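Local coordinates for protein putative Zn-dependent exopeptidase (Bacteroides vulgatus ATCC 8482, PDB 3GUX) that is a putative zinc-dependent exopeptidase of peptidase family M28 that probably removes residues from the amino end of peptides, as leucine aminopeptidases do, at residues Y214-R220 and G248-H254. Residues are numbered along the deposited sequence; the frame is centred on the assembly and turned at random.
Sequences YEGYSAR and GETVDDH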
loop_
_atom_site.group_PDB
_atom_site.type_symbol
_atom_site.label_atom_id
_atom_site.label_comp_id
_atom_site.label_asym_id
_atom_site.label_seq_id
_atom_site.Cartn_x
_atom_site.Cartn_y
_atom_site.Cartn_z
ATOM N N TYR A 214 15.257 -7.060 -0.532
ATOM C CA TYR A 214 15.131 -6.380 -1.815
ATOM C C TYR A 214 14.366 -7.351 -2.692
ATOM O O TYR A 214 14.869 -8.434 -3.008
ATOM C CB TYR A 214 16.462 -6.044 -2.477
ATOM C CG TYR A 214 17.324 -5.001 -1.804
ATOM C CD1 TYR A 214 16.777 -3.870 -1.202
ATOM C CD2 TYR A 214 18.699 -5.096 -1.882
ATOM C CE1 TYR A 214 17.585 -2.919 -0.615
ATOM C CE2 TYR A 214 19.505 -4.145 -1.327
ATOM C CZ TYR A 214 18.952 -3.061 -0.692
ATOM O OH TYR A 214 19.781 -2.120 -0.147
ATOM N N GLU A 215 13.124 -6.993 -3.018
ATOM C CA GLU A 215 12.275 -7.829 -3.856
ATOM C C GLU A 215 12.756 -7.721 -5.293
ATOM O O GLU A 215 13.104 -6.611 -5.764
ATOM C CB GLU A 215 10.810 -7.424 -3.683
ATOM C CG GLU A 215 9.812 -8.304 -4.439
ATOM C CD GLU A 215 9.678 -7.912 -5.904
ATOM O OE1 GLU A 215 9.711 -6.703 -6.215
ATOM O OE2 GLU A 215 9.528 -8.807 -6.750
ATOM N N GLY A 216 12.785 -8.872 -5.978
ATOM C CA GLY A 216 13.358 -8.973 -7.324
ATOM C C GLY A 216 12.917 -7.968 -8.372
ATOM O O GLY A 216 13.764 -7.335 -9.007
ATOM N N TYR A 217 11.607 -7.849 -8.597
ATOM C CA TYR A 217 11.091 -6.907 -9.601
ATOM C C TYR A 217 11.414 -5.459 -9.199
ATOM O O TYR A 217 11.939 -4.677 -10.027
ATOM C CB TYR A 217 9.601 -7.121 -9.870
ATOM C CG TYR A 217 9.090 -6.324 -11.039
ATOM C CD1 TYR A 217 9.117 -6.843 -12.330
ATOM C CD2 TYR A 217 8.582 -5.043 -10.856
ATOM C CE1 TYR A 217 8.666 -6.078 -13.426
ATOM C CE2 TYR A 217 8.126 -4.282 -11.912
ATOM C CZ TYR A 217 8.147 -4.805 -13.189
ATOM O OH TYR A 217 7.689 -4.007 -14.205
ATOM N N SER A 218 11.157 -5.125 -7.937
ATOM C CA SER A 218 11.481 -3.800 -7.407
ATOM C C SER A 218 12.977 -3.442 -7.621
ATOM O O SER A 218 13.290 -2.320 -7.985
ATOM C CB SER A 218 11.141 -3.693 -5.911
ATOM O OG SER A 218 9.742 -3.956 -5.614
ATOM N N ALA A 219 13.861 -4.425 -7.427
ATOM C CA ALA A 219 15.306 -4.265 -7.535
ATOM C C ALA A 219 15.807 -4.106 -8.961
ATOM O O ALA A 219 16.975 -3.781 -9.155
ATOM C CB ALA A 219 15.992 -5.450 -6.876
ATOM N N ARG A 220 14.994 -4.403 -9.979
ATOM C CA ARG A 220 15.420 -4.117 -11.358
ATOM C C ARG A 220 14.630 -2.964 -11.995
ATOM O O ARG A 220 15.026 -2.452 -13.014
ATOM C CB ARG A 220 15.396 -5.371 -12.226
ATOM C CG ARG A 220 14.086 -5.918 -12.568
ATOM C CD ARG A 220 14.292 -7.099 -13.503
ATOM N NE ARG A 220 12.986 -7.624 -13.880
ATOM C CZ ARG A 220 12.260 -7.215 -14.922
ATOM N NH1 ARG A 220 12.686 -6.267 -15.758
ATOM N NH2 ARG A 220 11.079 -7.771 -15.142
ATOM N N GLY A 248 13.342 -12.763 -2.894
ATOM C CA GLY A 248 12.655 -13.425 -3.994
ATOM C C GLY A 248 12.003 -12.411 -4.909
ATOM O O GLY A 248 11.924 -11.220 -4.585
ATOM N N GLU A 249 11.560 -12.890 -6.070
ATOM C CA GLU A 249 10.829 -12.074 -7.026
ATOM C C GLU A 249 9.386 -12.526 -6.940
ATOM O O GLU A 249 9.091 -13.711 -7.049
ATOM C CB GLU A 249 11.380 -12.217 -8.430
ATOM C CG GLU A 249 10.515 -11.470 -9.426
ATOM C CD GLU A 249 11.223 -11.109 -10.685
ATOM O OE1 GLU A 249 12.330 -10.529 -10.601
ATOM O OE2 GLU A 249 10.645 -11.359 -11.758
ATOM N N THR A 250 8.482 -11.576 -6.769
ATOM C CA THR A 250 7.105 -11.910 -6.552
ATOM C C THR A 250 6.159 -11.180 -7.488
ATOM O O THR A 250 6.373 -10.005 -7.785
ATOM C CB THR A 250 6.735 -11.589 -5.089
ATOM O OG1 THR A 250 5.420 -12.073 -4.826
ATOM C CG2 THR A 250 6.794 -10.094 -4.804
ATOM N N VAL A 251 5.131 -11.893 -7.962
ATOM C CA VAL A 251 4.079 -11.276 -8.757
ATOM C C VAL A 251 3.252 -10.497 -7.765
ATOM O O VAL A 251 2.778 -11.063 -6.804
ATOM C CB VAL A 251 3.169 -12.296 -9.533
ATOM C CG1 VAL A 251 2.543 -13.317 -8.608
ATOM C CG2 VAL A 251 2.072 -11.563 -10.253
ATOM N N ASP A 252 3.091 -9.190 -7.965
ATOM C CA ASP A 252 2.338 -8.357 -7.016
ATOM C C ASP A 252 1.885 -7.079 -7.729
ATOM O O ASP A 252 2.307 -6.818 -8.840
ATOM C CB ASP A 252 3.212 -8.067 -5.778
ATOM C CG ASP A 252 2.412 -7.960 -4.483
ATOM O OD1 ASP A 252 1.176 -7.783 -4.573
ATOM O OD2 ASP A 252 3.021 -8.008 -3.374
ATOM N N ASP A 253 1.091 -6.257 -7.068
ATOM C CA ASP A 253 0.493 -5.084 -7.699
ATOM C C ASP A 253 1.511 -4.093 -8.291
ATOM O O ASP A 253 1.215 -3.418 -9.287
ATOM C CB ASP A 253 -0.419 -4.368 -6.685
ATOM C CG ASP A 253 -1.680 -5.180 -6.302
ATOM O OD1 ASP A 253 -2.369 -5.705 -7.202
ATOM O OD2 ASP A 253 -2.017 -5.233 -5.087
ATOM N N HIS A 254 2.700 -4.018 -7.682
ATOM C CA HIS A 254 3.747 -3.099 -8.123
ATOM C C HIS A 254 4.209 -3.381 -9.556
ATOM O O HIS A 254 4.631 -2.454 -10.230
ATOM C CB HIS A 254 4.920 -3.124 -7.154
ATOM C CG HIS A 254 5.694 -4.398 -7.145
ATOM N ND1 HIS A 254 5.107 -5.633 -6.970
ATOM C CD2 HIS A 254 7.020 -4.622 -7.220
ATOM C CE1 HIS A 254 6.043 -6.566 -6.979
ATOM N NE2 HIS A 254 7.214 -5.975 -7.120
#
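Glu215 reaches across to His254 and Thr250 with the two oxygens of one buried carboxylate. His254 NE2 gives its hydrogen to Glu215 OE1 at 2.8 Å in a bent bond (144°), coming from above the carboxylate plane, with the imidazole turned 88° from it. Glu215 OE2 accepts the N-H of Thr250 at 3.0 Å, nearly straight and on its anti side. The same carboxylate caps the turn into the short helix 218-221: OE1 also accepts from Ser218 N and Ser218 OG, OE2 from Tyr217 N, so five donors hold it. Glu215 CG lies anti to its backbone nitrogen (chi1 -176°), and a bend at chi2 brings the carboxylate back over its own turn. A glutamine here would probably leave two or more of these donors facing an NH2 that cannot accept their hydrogens. Packing is tightest where Gly216 CA comes within 4.0 Å of Glu249 CA; a CB on Gly216 would clash with Glu249 CB. Beside it Gly216 N bonds Gly248 O at 2.9 Å, and Thr250 CG2 sits 3.5 Å from Glu215 CG. The edge of the Tyr217 ring points, offset, at the face of His254.

Only the carboxylate end of exposed Glu249 is loose, its OE1 4.4 Å from Arg220 NE, beyond a salt bridge.

Within this M28 member's phosphorylase/hydrolase-like fold, a carboxylate-capped turn leading into helix 218-221 is thus joined by a His-carboxylate hydrogen bond to helix 253-260. Tyr217 OH bonds Asn258 in that second helix, Ser218 OG accepts from Asp267 N of edge strand 265-269, and Met226 of helix 223-236 packs on Ser218.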